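Local coordinates for single-stranded DNA-binding protein WHY1, chloroplastic (Solanum tuberosum, PDB 1L3A), which binds single-stranded DNA as a homotetramer and activates transcription of the pathogenesis-related gene PR-10a, at residues A49-E54 with I164-T169; M77-P82 with K94-L99. All coordinates share one frame; numbering follows the deposited sequence.

Overall arrangement
Both interactions meet on the sheet that holds strands 49-62, 68-85 and 88-99. Interaction 2 pairs two of these strands within the sheet, whereas interaction 1 sets the start of strand 49-62 against strand 161-169 of the second sheet. Their centres lie about 9 Å apart, and strands 49-62 and 68-85, being neighbours, tie them together: A50 N to A81 O at 2.9 Å and E54 O to M77 N at 2.8 Å are probable hydrogen bonds. L51 CD1 also packs 3.5 Å from Q79 O. A49, A50 and L51 belong to the region 46-51, and interaction 1 therefore shares residues with the region required for single-stranded DNA binding.

Interaction 1. Residues A49-E54 with I164-T169; sequences AALTVE and IYIPVT
The carbonyl oxygen of A49 is approached by the I166 side chain, whose CD1 stops 3.3 Å from A49 O and lies over the face of the carbonyl group. CG1 of I166 follows behind the methyl and also comes near this oxygen. The reach depends on an extended chain: I166 CG1 is anti to the backbone N (chi1 -165°) and the next torsion is again trans, which sends CD1 out across the backbone of 49-51. There it also meets L51 N at 3.7 Å and, at 3.8 Å, L51 CB. One methyl thus rests against both the peptide backbone and the root of the leucine side chain.

Two residues earlier on strand 161-169, I164 turns its CG2 branch to the A49 methyl, and A49 CB sits 3.6 Å from I164 CG2. The same A49 CB also touches Y165 O, at 3.7 Å. A49 and L51 direct their CB atoms toward strand 161-169, while A50 between them faces the other way, onto Y89 and W91.

This is where the two antiparallel sheets of the Whirly fold pack face to face, with their strands running steeply across each other: the two segments make an angle of 72° and their axes approach to 6.8 Å. The contact is apolar and largely buried. K46, a fellow member of the DNA-binding region, gives its NZ to P167 O and packs on I166, which F149 of the adjacent strand flanks from within the second sheet. At the far end of 164-169, T169 is the N-cap of helix 170-188: its side chain caps a backbone N further on, and its own N is hydrogen-bonded to E172 OE1.

Interaction 2. Residues M77-P82 with K94-L99; sequences MLQFAP and KQVFSL
Q79 and K94 lie side by side and point the same way, which lets K94 NZ donate to Q79 OE1 at 2.9 Å, from 29° off the amide carbonyl plane. The lysine sets out with CG between its backbone N and carbonyl carbon (chi1 72°) and then runs extended along the glutamine. Q79 also lies alongside V96, whose CG2 is 3.8 Å from Q79 CG. The other branch of V96, CG1, belongs to M77: the methionine chain crosses the valine at a slant, bending at chi2 and chi3, which brings SD to 3.3 Å from V96 CG1 and carries CE on to 3.6 Å from S98 CB.

On the other face stand L78, F80, Q95 and F97. L78 crosses L99, the methyls meeting at CD1 to CD1 3.8 Å, while the F80 ring turns its edge to the backbone, with CD1 of F80 3.7 Å from Q95 O and that oxygen in the ring plane. The same oxygen takes the F80 N-H at 2.7 Å in an almost straight bond, 178°, and the Q79 CA-H comes close to it as well. Reciprocal bonds join F80 with Q95 and L78 with F97.

F80 and L78 continue onto L136, F80 and Q95 onto L151, and the F97 ring stacks on H120, all from the crossing sheet. Alternating hydrogen-bonded and non-hydrogen-bonded antiparallel pairs, one face mixing polar and apolar side chains (M77, Q79, V96, S98), the other set against a second sheet, make this the Whirly fold's beta hairpin 68-85/88-99, whose second strand is outermost in this sheet within the chain.

Interaction 1. Residues A49-E54 with I164-T169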
loop_
_atom_site.group_PDB
_atom_site.type_symbol
_atom_site.label_atom_id
_atom_site.label_comp_id
_atom_site.label_asym_id
_atom_site.label_seq_id
_atom_site.Cartn_x
_atom_site.Cartn_y
_atom_site.Cartn_z
ATOM N N ALA C 49 -19.543 21.172 -12.619
ATOM C CA ALA C 49 -18.827 20.248 -13.486
ATOM C C ALA C 49 -18.673 18.852 -12.910
ATOM O O ALA C 49 -18.940 18.621 -11.735
ATOM C CB ALA C 49 -17.451 20.829 -13.805
ATOM N N ALA C 50 -18.236 17.931 -13.758
ATOM C CA ALA C 50 -18.016 16.545 -13.369
ATOM C C ALA C 50 -16.578 16.153 -13.744
ATOM O O ALA C 50 -15.991 16.718 -14.670
ATOM C CB ALA C 50 -19.008 15.638 -14.083
ATOM N N LEU C 51 -16.023 15.181 -13.020
ATOM C CA LEU C 51 -14.661 14.709 -13.268
ATOM C C LEU C 51 -14.561 13.190 -13.194
ATOM O O LEU C 51 -14.921 12.599 -12.186
ATOM C CB LEU C 51 -13.704 15.311 -12.237
ATOM C CG LEU C 51 -12.253 14.805 -12.257
ATOM C CD1 LEU C 51 -11.539 15.252 -13.546
ATOM C CD2 LEU C 51 -11.528 15.348 -11.038
ATOM N N THR C 52 -14.082 12.566 -14.267
ATOM C CA THR C 52 -13.893 11.121 -14.304
ATOM C C THR C 52 -12.388 10.817 -14.353
ATOM O O THR C 52 -11.628 11.472 -15.072
ATOM C CB THR C 52 -14.535 10.503 -15.539
ATOM O OG1 THR C 52 -13.952 11.093 -16.704
ATOM C CG2 THR C 52 -16.035 10.736 -15.538
ATOM N N VAL C 53 -11.962 9.810 -13.600
ATOM C CA VAL C 53 -10.547 9.454 -13.541
ATOM C C VAL C 53 -10.402 8.006 -14.002
ATOM O O VAL C 53 -11.074 7.118 -13.493
ATOM C CB VAL C 53 -10.031 9.629 -12.094
ATOM C CG1 VAL C 53 -8.528 9.437 -12.024
ATOM C CG2 VAL C 53 -10.401 11.014 -11.600
ATOM N N GLU C 54 -9.530 7.775 -14.972
ATOM C CA GLU C 54 -9.356 6.442 -15.524
ATOM C C GLU C 54 -7.892 6.062 -15.808
ATOM O O GLU C 54 -7.121 6.860 -16.357
ATOM C CB GLU C 54 -10.182 6.340 -16.815
ATOM C CG GLU C 54 -9.922 5.106 -17.646
ATOM C CD GLU C 54 -10.561 5.186 -19.031
ATOM O OE1 GLU C 54 -11.804 5.074 -19.128
ATOM O OE2 GLU C 54 -9.818 5.370 -20.024
ATOM N N ILE C 164 -12.503 25.032 -16.592
ATOM C CA ILE C 164 -13.425 24.164 -15.869
ATOM C C ILE C 164 -12.885 23.981 -14.453
ATOM O O ILE C 164 -11.741 23.577 -14.254
ATOM C CB ILE C 164 -13.591 22.784 -16.553
ATOM C CG1 ILE C 164 -14.013 22.970 -18.010
ATOM C CG2 ILE C 164 -14.681 21.988 -15.857
ATOM C CD1 ILE C 164 -14.212 21.664 -18.774
ATOM N N TYR C 165 -13.734 24.291 -13.483
ATOM C CA TYR C 165 -13.411 24.238 -12.062
ATOM C C TYR C 165 -14.247 23.168 -11.349
ATOM O O TYR C 165 -15.420 22.984 -11.670
ATOM C CB TYR C 165 -13.722 25.622 -11.473
ATOM C CG TYR C 165 -13.407 25.816 -10.012
ATOM C CD1 TYR C 165 -12.186 26.350 -9.610
ATOM C CD2 TYR C 165 -14.346 25.504 -9.030
ATOM C CE1 TYR C 165 -11.908 26.574 -8.266
ATOM C CE2 TYR C 165 -14.077 25.716 -7.681
ATOM C CZ TYR C 165 -12.857 26.254 -7.305
ATOM O OH TYR C 165 -12.590 26.471 -5.971
ATOM N N ILE C 166 -13.656 22.466 -10.383
ATOM C CA ILE C 166 -14.410 21.466 -9.635
ATOM C C ILE C 166 -13.800 21.235 -8.251
ATOM O O ILE C 166 -12.607 20.975 -8.121
ATOM C CB ILE C 166 -14.523 20.110 -10.418
ATOM C CG1 ILE C 166 -15.614 19.245 -9.786
ATOM C CG2 ILE C 166 -13.203 19.340 -10.382
ATOM C CD1 ILE C 166 -15.886 17.967 -10.533
ATOM N N PRO C 167 -14.617 21.357 -7.192
ATOM C CA PRO C 167 -14.106 21.150 -5.831
ATOM C C PRO C 167 -14.059 19.652 -5.490
ATOM O O PRO C 167 -14.947 18.888 -5.870
ATOM C CB PRO C 167 -15.119 21.901 -4.969
ATOM C CG PRO C 167 -16.428 21.591 -5.700
ATOM C CD PRO C 167 -16.033 21.779 -7.167
ATOM N N VAL C 168 -13.020 19.242 -4.778
ATOM C CA VAL C 168 -12.863 17.843 -4.386
ATOM C C VAL C 168 -12.752 17.786 -2.866
ATOM O O VAL C 168 -11.805 18.312 -2.293
ATOM C CB VAL C 168 -11.592 17.236 -5.024
ATOM C CG1 VAL C 168 -11.445 15.784 -4.605
ATOM C CG2 VAL C 168 -11.675 17.352 -6.557
ATOM N N THR C 169 -13.723 17.165 -2.209
ATOM C CA THR C 169 -13.691 17.087 -0.752
ATOM C C THR C 169 -12.493 16.272 -0.277
ATOM O O THR C 169 -11.874 15.539 -1.050
ATOM C CB THR C 169 -14.958 16.431 -0.195
ATOM O OG1 THR C 169 -14.975 15.046 -0.565
ATOM C CG2 THR C 169 -16.207 17.116 -0.769
#

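Interaction 2. Residues M77-P82 with K94-L99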
loop_
_atom_site.group_PDB
_atom_site.type_symbol
_atom_site.label_atom_id
_atom_site.label_comp_id
_atom_site.label_asym_id
_atom_site.label_seq_id
_atom_site.Cartn_x
_atom_site.Cartn_y
_atom_site.Cartn_z
ATOM N N MET C 77 -5.926 9.281 -17.051
ATOM C CA MET C 77 -6.600 10.279 -17.867
ATOM C C MET C 77 -7.722 10.928 -17.064
ATOM O O MET C 77 -8.555 10.234 -16.481
ATOM C CB MET C 77 -7.200 9.615 -19.109
ATOM C CG MET C 77 -7.497 10.582 -20.250
ATOM S SD MET C 77 -5.964 11.331 -20.839
ATOM C CE MET C 77 -4.930 9.815 -20.949
ATOM N N LEU C 78 -7.725 12.257 -17.033
ATOM C CA LEU C 78 -8.750 13.027 -16.337
ATOM C C LEU C 78 -9.638 13.633 -17.417
ATOM O O LEU C 78 -9.138 14.121 -18.425
ATOM C CB LEU C 78 -8.124 14.164 -15.509
ATOM C CG LEU C 78 -7.137 13.787 -14.403
ATOM C CD1 LEU C 78 -6.602 15.046 -13.709
ATOM C CD2 LEU C 78 -7.836 12.905 -13.404
ATOM N N GLN C 79 -10.949 13.586 -17.218
ATOM C CA GLN C 79 -11.878 14.163 -18.180
ATOM C C GLN C 79 -12.804 15.089 -17.414
ATOM O O GLN C 79 -13.428 14.678 -16.436
ATOM C CB GLN C 79 -12.689 13.072 -18.891
ATOM C CG GLN C 79 -11.871 12.240 -19.876
ATOM C CD GLN C 79 -12.699 11.195 -20.603
ATOM O OE1 GLN C 79 -13.631 11.565 -21.355
ATOM N NE2 GLN C 79 -12.415 9.995 -20.420
ATOM N N PHE C 80 -12.853 16.346 -17.841
ATOM C CA PHE C 80 -13.700 17.344 -17.207
ATOM C C PHE C 80 -14.883 17.669 -18.119
ATOM O O PHE C 80 -14.716 17.825 -19.327
ATOM C CB PHE C 80 -12.918 18.637 -16.955
ATOM C CG PHE C 80 -11.773 18.497 -15.990
ATOM C CD1 PHE C 80 -10.581 17.876 -16.371
ATOM C CD2 PHE C 80 -11.849 19.066 -14.721
ATOM C CE1 PHE C 80 -9.479 17.836 -15.500
ATOM C CE2 PHE C 80 -10.746 19.030 -13.842
ATOM C CZ PHE C 80 -9.563 18.417 -14.235
ATOM N N ALA C 81 -16.070 17.799 -17.544
ATOM C CA ALA C 81 -17.259 18.127 -18.326
ATOM C C ALA C 81 -18.093 19.170 -17.590
ATOM O O ALA C 81 -18.372 19.019 -16.402
ATOM C CB ALA C 81 -18.095 16.860 -18.576
ATOM N N PRO C 82 -18.506 20.242 -18.286
ATOM C CA PRO C 82 -19.314 21.288 -17.642
ATOM C C PRO C 82 -20.755 20.831 -17.470
ATOM O O PRO C 82 -21.268 20.048 -18.270
ATOM C CB PRO C 82 -19.197 22.457 -18.612
ATOM C CG PRO C 82 -19.232 21.732 -19.961
ATOM C CD PRO C 82 -18.299 20.533 -19.722
ATOM N N LYS C 94 -16.343 18.119 -23.269
ATOM C CA LYS C 94 -15.399 17.647 -22.263
ATOM C C LYS C 94 -13.970 18.016 -22.610
ATOM O O LYS C 94 -13.611 18.095 -23.784
ATOM C CB LYS C 94 -15.488 16.125 -22.107
ATOM C CG LYS C 94 -14.904 15.339 -23.270
ATOM C CD LYS C 94 -15.023 13.846 -23.036
ATOM C CE LYS C 94 -14.489 13.044 -24.219
ATOM N NZ LYS C 94 -14.709 11.571 -24.055
ATOM N N GLN C 95 -13.165 18.248 -21.577
ATOM C CA GLN C 95 -11.754 18.576 -21.741
ATOM C C GLN C 95 -10.955 17.472 -21.050
ATOM O O GLN C 95 -11.281 17.049 -19.934
ATOM C CB GLN C 95 -11.446 19.945 -21.131
ATOM C CG GLN C 95 -11.932 21.136 -21.967
ATOM C CD GLN C 95 -11.359 21.128 -23.381
ATOM O OE1 GLN C 95 -10.160 20.931 -23.576
ATOM N NE2 GLN C 95 -12.215 21.350 -24.369
ATOM N N VAL C 96 -9.906 17.007 -21.716
ATOM C CA VAL C 96 -9.078 15.915 -21.201
ATOM C C VAL C 96 -7.666 16.345 -20.794
ATOM O O VAL C 96 -7.066 17.231 -21.413
ATOM C CB VAL C 96 -8.982 14.793 -22.272
ATOM C CG1 VAL C 96 -8.167 13.638 -21.766
ATOM C CG2 VAL C 96 -10.374 14.316 -22.646
ATOM N N PHE C 97 -7.141 15.715 -19.745
ATOM C CA PHE C 97 -5.792 16.008 -19.261
ATOM C C PHE C 97 -5.135 14.728 -18.735
ATOM O O PHE C 97 -5.627 14.104 -17.797
ATOM C CB PHE C 97 -5.827 17.049 -18.144
ATOM C CG PHE C 97 -4.492 17.692 -17.883
ATOM C CD1 PHE C 97 -4.120 18.855 -18.568
ATOM C CD2 PHE C 97 -3.596 17.135 -16.969
ATOM C CE1 PHE C 97 -2.869 19.461 -18.345
ATOM C CE2 PHE C 97 -2.345 17.725 -16.734
ATOM C CZ PHE C 97 -1.975 18.893 -17.422
ATOM N N SER C 98 -4.012 14.340 -19.320
ATOM C CA SER C 98 -3.357 13.116 -18.894
ATOM C C SER C 98 -2.320 13.360 -17.810
ATOM O O SER C 98 -1.573 14.326 -17.869
ATOM C CB SER C 98 -2.676 12.462 -20.086
ATOM O OG SER C 98 -1.523 13.201 -20.421
ATOM N N LEU C 99 -2.273 12.474 -16.823
ATOM C CA LEU C 99 -1.299 12.593 -15.751
ATOM C C LEU C 99 -0.302 11.452 -15.875
ATOM O O LEU C 99 -0.696 10.291 -15.940
ATOM C CB LEU C 99 -1.969 12.498 -14.378
ATOM C CG LEU C 99 -3.054 13.473 -13.924
ATOM C CD1 LEU C 99 -3.583 12.972 -12.582
ATOM C CD2 LEU C 99 -2.509 14.897 -13.784
#